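Local coordinates for protein inorganic polyphosphate/ATP-glucomannokinase (Arthrobacter sp., PDB 1WOQ) that phosphorylates glucose, and probably mannose, with inorganic polyphosphate or ATP as phosphoryl donor, as a member of the ROK family of sugar kinases, at residues A[121-125]-A[163-168]; A[129-134]-A[253-258]. One frame throughout, in Å; residues are numbered along the deposited sequence.

How the contacts relate
Both contacts use helix 123-134, and their centres lie about 11 Å apart. Contact 1 takes the junction where strand 118-122, at one edge of the first five-stranded sheet, runs into that helix, and sets it against strand 162-164, an edge strand of the second sheet, and the loop after it. Contact 2 lies further along the helix, where it crosses helix 250-262. Along the chain the segments interleave: 121-125, 129-134, 163-168, 253-258. The two contacts meet at Leu-129, whose CD1 is 3.6 Å from CD1 of Ile-121. One helix thus starts at the glucose site and ends in packing between helices, within the two-sheet architecture of the actin-like ATPase clan.

Contact 1 of 2, residues A[121-125]-A[163-168]; sequences INDAD and LVPNAE. With BGC (beta-D-glucopyranose), chain C.
Asp-125 reaches from the first turn of helix 123-134 to the loop after strand 162-164, where its OD2 accepts a nearly straight bond from Asn-166 N (2.8 Å, 171°) through the syn lone pair. A chi1 of -78° turns CG away from its own carbonyl carbon and lays the carboxylate against this loop. Its other oxygen, OD1, takes a hydrogen bond from a water that also donates to Val-164 O and accepts from Ala-167 N. Leu-163 crosses Asp-125 at about a right angle, its CD1 3.8 Å from Asp-125 CG, and meets Ile-121 tip to tip through CD2. Asn-122 is the N-cap: OD1 offers an in-plane lone pair to Asp-125 N (3.0 Å) and accepts weakly from Ala-124 N. Its ND2 is bonded to Gly-84 O and makes weak bonds to glucose O3 and O4. The sugar bridges the segments: O4 and O6 donate to the two carboxylate oxygens of Asp-123, while Glu-168 OE1 takes O2 (2.6 Å) and OE2 takes O3 (2.6 Å). His-171, Asn-96 and Glu-180 add further bonds. The carboxylates of Asp-123 and Glu-168 thus grip four hydroxyls, and Asp-125 ties the loop carrying Glu-168 to the helix start carrying Asp-123.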
ATOM      1  N   ILE A 121       3.068   7.960  -3.870  1.00 14.07           N
ATOM      2  CA  ILE A 121       2.309   7.008  -4.668  1.00 13.61           C
ATOM      3  C   ILE A 121       1.285   6.381  -3.732  1.00 13.17           C
ATOM      4  O   ILE A 121       1.504   6.314  -2.522  1.00 11.94           O
ATOM      5  CB  ILE A 121       3.224   5.904  -5.240  1.00 12.73           C
ATOM      6  CG1 ILE A 121       2.390   4.881  -6.019  1.00 14.90           C
ATOM      7  CG2 ILE A 121       4.002   5.235  -4.109  1.00 14.54           C
ATOM      8  CD1 ILE A 121       3.226   3.806  -6.699  1.00 16.91           C
ATOM      9  N   ASN A 122       0.159   5.942  -4.276  1.00 12.11           N
ATOM     10  CA  ASN A 122      -0.852   5.314  -3.437  1.00 12.46           C
ATOM     11  C   ASN A 122      -0.257   4.095  -2.725  1.00 11.69           C
ATOM     12  O   ASN A 122       0.535   3.356  -3.306  1.00 12.18           O
ATOM     13  CB  ASN A 122      -2.050   4.893  -4.284  1.00 10.45           C
ATOM     14  CG  ASN A 122      -3.015   4.028  -3.517  1.00 10.94           C
ATOM     15  OD1 ASN A 122      -2.964   2.803  -3.602  1.00 10.09           O
ATOM     16  ND2 ASN A 122      -3.893   4.660  -2.740  1.00 10.44           N
ATOM     17  N   ASP A 123      -0.645   3.884  -1.470  1.00 11.06           N
ATOM     18  CA  ASP A 123      -0.110   2.767  -0.696  1.00 12.58           C
ATOM     19  C   ASP A 123      -0.358   1.380  -1.299  1.00 12.70           C
ATOM     20  O   ASP A 123       0.541   0.531  -1.302  1.00 12.41           O
ATOM     21  CB  ASP A 123      -0.626   2.815   0.750  1.00 12.03           C
ATOM     22  CG  ASP A 123      -2.138   2.662   0.856  1.00 14.09           C
ATOM     23  OD1 ASP A 123      -2.598   2.162   1.903  1.00 17.60           O
ATOM     24  OD2 ASP A 123      -2.866   3.049  -0.083  1.00 14.41           O
ATOM     25  N   ALA A 124      -1.564   1.141  -1.808  1.00 12.16           N
ATOM     26  CA  ALA A 124      -1.867  -0.155  -2.412  1.00 11.98           C
ATOM     27  C   ALA A 124      -1.086  -0.313  -3.717  1.00 13.10           C
ATOM     28  O   ALA A 124      -0.593  -1.402  -4.022  1.00 12.19           O
ATOM     29  CB  ALA A 124      -3.375  -0.287  -2.664  1.00 11.79           C
ATOM     30  N   ASP A 125      -0.972   0.774  -4.480  1.00 12.42           N
ATOM     31  CA  ASP A 125      -0.224   0.754  -5.736  1.00 12.27           C
ATOM     32  C   ASP A 125       1.228   0.357  -5.468  1.00 12.78           C
ATOM     33  O   ASP A 125       1.817  -0.422  -6.224  1.00 12.64           O
ATOM     34  CB  ASP A 125      -0.251   2.128  -6.417  1.00 10.95           C
ATOM     35  CG  ASP A 125      -1.563   2.411  -7.136  1.00 13.22           C
ATOM     36  OD1 ASP A 125      -2.474   1.555  -7.103  1.00 13.52           O
ATOM     37  OD2 ASP A 125      -1.675   3.500  -7.740  1.00 13.04           O
ATOM     38  N   LEU A 163       1.961  -1.193 -13.591  1.00 14.78           N
ATOM     39  CA  LEU A 163       0.929  -0.619 -12.739  1.00 12.95           C
ATOM     40  C   LEU A 163      -0.045   0.284 -13.485  1.00 13.50           C
ATOM     41  O   LEU A 163       0.363   1.217 -14.175  1.00 15.60           O
ATOM     42  CB  LEU A 163       1.563   0.189 -11.599  1.00 13.09           C
ATOM     43  CG  LEU A 163       0.602   1.032 -10.749  1.00 14.97           C
ATOM     44  CD1 LEU A 163      -0.259   0.127  -9.868  1.00 13.61           C
ATOM     45  CD2 LEU A 163       1.408   1.996  -9.883  1.00 16.65           C
ATOM     46  N   VAL A 164      -1.333  -0.026 -13.360  1.00 13.31           N
ATOM     47  CA  VAL A 164      -2.409   0.791 -13.916  1.00 13.98           C
ATOM     48  C   VAL A 164      -2.728   1.538 -12.616  1.00 12.61           C
ATOM     49  O   VAL A 164      -3.411   1.017 -11.736  1.00 13.76           O
ATOM     50  CB  VAL A 164      -3.607  -0.076 -14.357  1.00 12.80           C
ATOM     51  CG1 VAL A 164      -4.759   0.810 -14.798  1.00 13.88           C
ATOM     52  CG2 VAL A 164      -3.179  -0.990 -15.510  1.00 13.72           C
ATOM     53  N   PRO A 165      -2.233   2.775 -12.483  1.00 14.36           N
ATOM     54  CA  PRO A 165      -2.437   3.575 -11.274  1.00 13.78           C
ATOM     55  C   PRO A 165      -3.807   3.969 -10.759  1.00 13.50           C
ATOM     56  O   PRO A 165      -4.770   4.128 -11.510  1.00 12.29           O
ATOM     57  CB  PRO A 165      -1.568   4.804 -11.533  1.00 15.64           C
ATOM     58  CG  PRO A 165      -1.737   5.002 -13.000  1.00 19.66           C
ATOM     59  CD  PRO A 165      -1.619   3.592 -13.548  1.00 15.06           C
ATOM     60  N   ASN A 166      -3.846   4.109  -9.438  1.00 12.31           N
ATOM     61  CA  ASN A 166      -5.010   4.571  -8.700  1.00 11.64           C
ATOM     62  C   ASN A 166      -6.330   3.813  -8.772  1.00 11.96           C
ATOM     63  O   ASN A 166      -7.392   4.429  -8.724  1.00 12.64           O
ATOM     64  CB  ASN A 166      -5.246   6.045  -9.051  1.00 12.73           C
ATOM     65  CG  ASN A 166      -4.107   6.946  -8.585  1.00 13.11           C
ATOM     66  OD1 ASN A 166      -3.552   7.734  -9.363  1.00 14.63           O
ATOM     67  ND2 ASN A 166      -3.759   6.837  -7.311  1.00  9.88           N
ATOM     68  N   ALA A 167      -6.291   2.488  -8.873  1.00 11.93           N
ATOM     69  CA  ALA A 167      -7.554   1.748  -8.880  1.00 12.30           C
ATOM     70  C   ALA A 167      -8.049   1.796  -7.432  1.00 11.96           C
ATOM     71  O   ALA A 167      -7.288   1.500  -6.508  1.00 12.76           O
ATOM     72  CB  ALA A 167      -7.333   0.299  -9.317  1.00 12.50           C
ATOM     73  N   GLU A 168      -9.307   2.180  -7.227  1.00 11.10           N
ATOM     74  CA  GLU A 168      -9.866   2.267  -5.876  1.00 10.85           C
ATOM     75  C   GLU A 168     -10.983   1.250  -5.669  1.00 11.23           C
ATOM     76  O   GLU A 168     -12.101   1.608  -5.307  1.00 11.26           O
ATOM     77  CB  GLU A 168     -10.397   3.685  -5.619  1.00 12.31           C
ATOM     78  CG  GLU A 168      -9.309   4.732  -5.368  1.00 11.99           C
ATOM     79  CD  GLU A 168      -8.672   4.599  -3.990  1.00 13.23           C
ATOM     80  OE1 GLU A 168      -9.370   4.158  -3.052  1.00 12.30           O
ATOM     81  OE2 GLU A 168      -7.482   4.959  -3.839  1.00 12.65           O
TER
HETATM   82  C2  BGC C 290      -8.253   4.276   0.234  1.00 13.64           C
HETATM   83  C3  BGC C 290      -7.163   3.736  -0.701  1.00 11.49           C
HETATM   84  C4  BGC C 290      -6.127   2.939   0.105  1.00 12.77           C
HETATM   85  C5  BGC C 290      -6.837   1.856   0.931  1.00 13.44           C
HETATM   86  C6  BGC C 290      -5.905   1.064   1.827  1.00 15.12           C
HETATM   87  C1  BGC C 290      -8.861   3.112   1.020  1.00 13.33           C
HETATM   88  O1  BGC C 290      -9.824   3.572   1.903  1.00 16.49           O
HETATM   89  O2  BGC C 290      -9.258   4.929  -0.523  1.00 12.64           O
HETATM   90  O3  BGC C 290      -6.528   4.808  -1.382  1.00 11.76           O
HETATM   91  O4  BGC C 290      -5.190   2.331  -0.778  1.00 12.12           O
HETATM   92  O5  BGC C 290      -7.839   2.459   1.779  1.00 14.15           O
HETATM   93  O6  BGC C 290      -5.132   1.919   2.656  1.00 15.80           O
HETATM   94  O   HOH W   1      -3.981   0.591  -9.183  1.00 11.20           O

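Contact 2 of 2, residues A[129-134]-A[253-258]; sequences LAEARY and VGAAIE
Leu-129 leans across to helix 250-262, its CD1 lying 3.6 Å from Gly-254 O and close to Glu-258 OE1. The leucine and the glutamate cross obliquely, and the bend of Glu-258 at chi2 (60°) brings its carboxylate back beside that methyl. On the same leucine, CB packs against CG2 of Ile-257. The closest pair of CA atoms is Ala-130 and Gly-254, 4.6 Å apart. Gly-254 has no side chain to stand against Ala-130 N and Leu-129 CB; the alanine methyl lies 4.0 Å from Gly-254 N, with Val-253 CG1 beside it. Arg-133 adds its CB to the surroundings of Ile-257 CD1 (4.1 Å); its CG lies over the centre of the Tyr-134 ring, 3.2 Å above the plane, and the guanidinium end leads away from helix 250-262. Tyr-134 closes the segment with CE2 lying 3.4 Å from Ile-257 CD1 and 3.7 Å from Val-253 CG1. The tyrosine and isoleucine side chains run alongside each other, pointing opposite ways, and the hydroxyl continues to a hydrogen bond with Leu-31 O. Ile-257 is thus a knob in a hole formed by Leu-129, Ala-130, Arg-133 and Tyr-134, and its extended chain (chi2 176°) carries CD1 deep enough to approach Leu-129 O.

The helical segments cross at 81° with their axes 8.7 Å apart. Ile-121 of strand 118-122 also lies against Glu-258, while Leu-246, from the loop before helix 250-262, touches Ala-130 and Val-253; the crossing therefore lies between an edge strand of the first sheet and the connection that follows strand 241-243 of the second.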
ATOM      1  N   LEU A 129       3.356  -2.793  -6.924  1.00 14.62           N
ATOM      2  CA  LEU A 129       4.632  -2.727  -7.638  1.00 16.27           C
ATOM      3  C   LEU A 129       5.594  -3.740  -7.032  1.00 15.78           C
ATOM      4  O   LEU A 129       6.298  -4.463  -7.748  1.00 15.90           O
ATOM      5  CB  LEU A 129       5.249  -1.328  -7.531  1.00 15.53           C
ATOM      6  CG  LEU A 129       4.607  -0.176  -8.304  1.00 18.25           C
ATOM      7  CD1 LEU A 129       5.267   1.143  -7.904  1.00 18.62           C
ATOM      8  CD2 LEU A 129       4.759  -0.422  -9.795  1.00 19.32           C
ATOM      9  N   ALA A 130       5.625  -3.786  -5.704  1.00 15.18           N
ATOM     10  CA  ALA A 130       6.500  -4.709  -4.997  1.00 15.73           C
ATOM     11  C   ALA A 130       6.146  -6.169  -5.288  1.00 15.93           C
ATOM     12  O   ALA A 130       7.033  -6.976  -5.540  1.00 16.26           O
ATOM     13  CB  ALA A 130       6.442  -4.441  -3.500  1.00 16.78           C
ATOM     14  N   GLU A 131       4.858  -6.509  -5.250  1.00 16.06           N
ATOM     15  CA  GLU A 131       4.440  -7.884  -5.522  1.00 16.68           C
ATOM     16  C   GLU A 131       4.711  -8.276  -6.967  1.00 17.09           C
ATOM     17  O   GLU A 131       5.048  -9.425  -7.252  1.00 16.78           O
ATOM     18  CB  GLU A 131       2.946  -8.079  -5.225  1.00 17.47           C
ATOM     19  CG  GLU A 131       2.585  -8.096  -3.752  1.00 19.27           C
ATOM     20  CD  GLU A 131       3.344  -9.157  -2.969  1.00 18.85           C
ATOM     21  OE1 GLU A 131       3.299 -10.344  -3.358  1.00 19.04           O
ATOM     22  OE2 GLU A 131       3.981  -8.801  -1.960  1.00 21.57           O
ATOM     23  N   ALA A 132       4.553  -7.323  -7.878  1.00 16.16           N
ATOM     24  CA  ALA A 132       4.775  -7.580  -9.297  1.00 17.82           C
ATOM     25  C   ALA A 132       6.246  -7.841  -9.609  1.00 19.05           C
ATOM     26  O   ALA A 132       6.582  -8.699 -10.436  1.00 20.89           O
ATOM     27  CB  ALA A 132       4.274  -6.396 -10.120  1.00 16.92           C
ATOM     28  N   ARG A 133       7.121  -7.106  -8.933  1.00 17.98           N
ATOM     29  CA  ARG A 133       8.560  -7.213  -9.157  1.00 20.42           C
ATOM     30  C   ARG A 133       9.299  -8.241  -8.308  1.00 19.83           C
ATOM     31  O   ARG A 133      10.177  -8.947  -8.814  1.00 21.23           O
ATOM     32  CB  ARG A 133       9.200  -5.833  -8.960  1.00 24.34           C
ATOM     33  CG  ARG A 133      10.717  -5.832  -8.817  1.00 31.47           C
ATOM     34  CD  ARG A 133      11.428  -6.289 -10.077  1.00 37.13           C
ATOM     35  NE  ARG A 133      12.873  -6.349  -9.867  1.00 40.82           N
ATOM     36  CZ  ARG A 133      13.759  -6.646 -10.811  1.00 43.18           C
ATOM     37  NH1 ARG A 133      15.052  -6.675 -10.518  1.00 45.27           N
ATOM     38  NH2 ARG A 133      13.354  -6.912 -12.046  1.00 44.70           N
ATOM     39  N   TYR A 134       8.941  -8.336  -7.030  1.00 18.02           N
ATOM     40  CA  TYR A 134       9.617  -9.248  -6.111  1.00 18.69           C
ATOM     41  C   TYR A 134       8.725 -10.281  -5.437  1.00 18.61           C
ATOM     42  O   TYR A 134       9.227 -11.145  -4.715  1.00 19.89           O
ATOM     43  CB  TYR A 134      10.292  -8.445  -4.995  1.00 18.76           C
ATOM     44  CG  TYR A 134      11.154  -7.301  -5.466  1.00 20.68           C
ATOM     45  CD1 TYR A 134      12.387  -7.536  -6.074  1.00 21.48           C
ATOM     46  CD2 TYR A 134      10.749  -5.977  -5.279  1.00 20.24           C
ATOM     47  CE1 TYR A 134      13.199  -6.479  -6.482  1.00 22.75           C
ATOM     48  CE2 TYR A 134      11.552  -4.917  -5.682  1.00 22.61           C
ATOM     49  CZ  TYR A 134      12.777  -5.175  -6.282  1.00 22.64           C
ATOM     50  OH  TYR A 134      13.580  -4.128  -6.673  1.00 25.28           O
ATOM     51  N   VAL A 253       9.012  -0.911   0.028  1.00 13.95           N
ATOM     52  CA  VAL A 253       9.695  -1.372  -1.173  1.00 13.47           C
ATOM     53  C   VAL A 253       9.052  -0.793  -2.423  1.00 13.22           C
ATOM     54  O   VAL A 253       9.745  -0.299  -3.305  1.00 14.30           O
ATOM     55  CB  VAL A 253       9.693  -2.915  -1.247  1.00 14.75           C
ATOM     56  CG1 VAL A 253      10.302  -3.386  -2.565  1.00 16.95           C
ATOM     57  CG2 VAL A 253      10.483  -3.474  -0.075  1.00 17.37           C
ATOM     58  N   GLY A 254       7.724  -0.831  -2.485  1.00 12.79           N
ATOM     59  CA  GLY A 254       7.029  -0.296  -3.642  1.00 13.48           C
ATOM     60  C   GLY A 254       7.294   1.184  -3.867  1.00 13.80           C
ATOM     61  O   GLY A 254       7.362   1.644  -5.005  1.00 13.98           O
ATOM     62  N   ALA A 255       7.436   1.941  -2.782  1.00 14.20           N
ATOM     63  CA  ALA A 255       7.697   3.372  -2.894  1.00 14.41           C
ATOM     64  C   ALA A 255       9.060   3.606  -3.539  1.00 15.03           C
ATOM     65  O   ALA A 255       9.226   4.525  -4.338  1.00 14.59           O
ATOM     66  CB  ALA A 255       7.649   4.024  -1.515  1.00 14.48           C
ATOM     67  N   ALA A 256      10.029   2.767  -3.187  1.00 16.08           N
ATOM     68  CA  ALA A 256      11.375   2.880  -3.742  1.00 17.44           C
ATOM     69  C   ALA A 256      11.342   2.513  -5.223  1.00 17.66           C
ATOM     70  O   ALA A 256      11.965   3.178  -6.054  1.00 17.65           O
ATOM     71  CB  ALA A 256      12.332   1.964  -2.990  1.00 18.16           C
ATOM     72  N   ILE A 257      10.613   1.449  -5.549  1.00 18.20           N
ATOM     73  CA  ILE A 257      10.486   1.018  -6.938  1.00 16.94           C
ATOM     74  C   ILE A 257       9.982   2.173  -7.797  1.00 17.94           C
ATOM     75  O   ILE A 257      10.531   2.444  -8.860  1.00 18.57           O
ATOM     76  CB  ILE A 257       9.483  -0.158  -7.086  1.00 16.58           C
ATOM     77  CG1 ILE A 257      10.079  -1.434  -6.488  1.00 16.92           C
ATOM     78  CG2 ILE A 257       9.127  -0.362  -8.561  1.00 17.16           C
ATOM     79  CD1 ILE A 257       9.126  -2.615  -6.499  1.00 15.44           C
ATOM     80  N   GLU A 258       8.931   2.847  -7.330  1.00 18.38           N
ATOM     81  CA  GLU A 258       8.354   3.961  -8.073  1.00 21.46           C
ATOM     82  C   GLU A 258       9.396   5.036  -8.372  1.00 22.46           C
ATOM     83  O   GLU A 258       9.438   5.563  -9.483  1.00 22.68           O
ATOM     84  CB  GLU A 258       7.171   4.566  -7.305  1.00 22.48           C
ATOM     85  CG  GLU A 258       6.383   5.622  -8.091  1.00 25.72           C
ATOM     86  CD  GLU A 258       5.782   5.083  -9.382  1.00 25.55           C
ATOM     87  OE1 GLU A 258       5.872   3.862  -9.630  1.00 29.51           O
ATOM     88  OE2 GLU A 258       5.208   5.881 -10.153  1.00 31.19           O
TER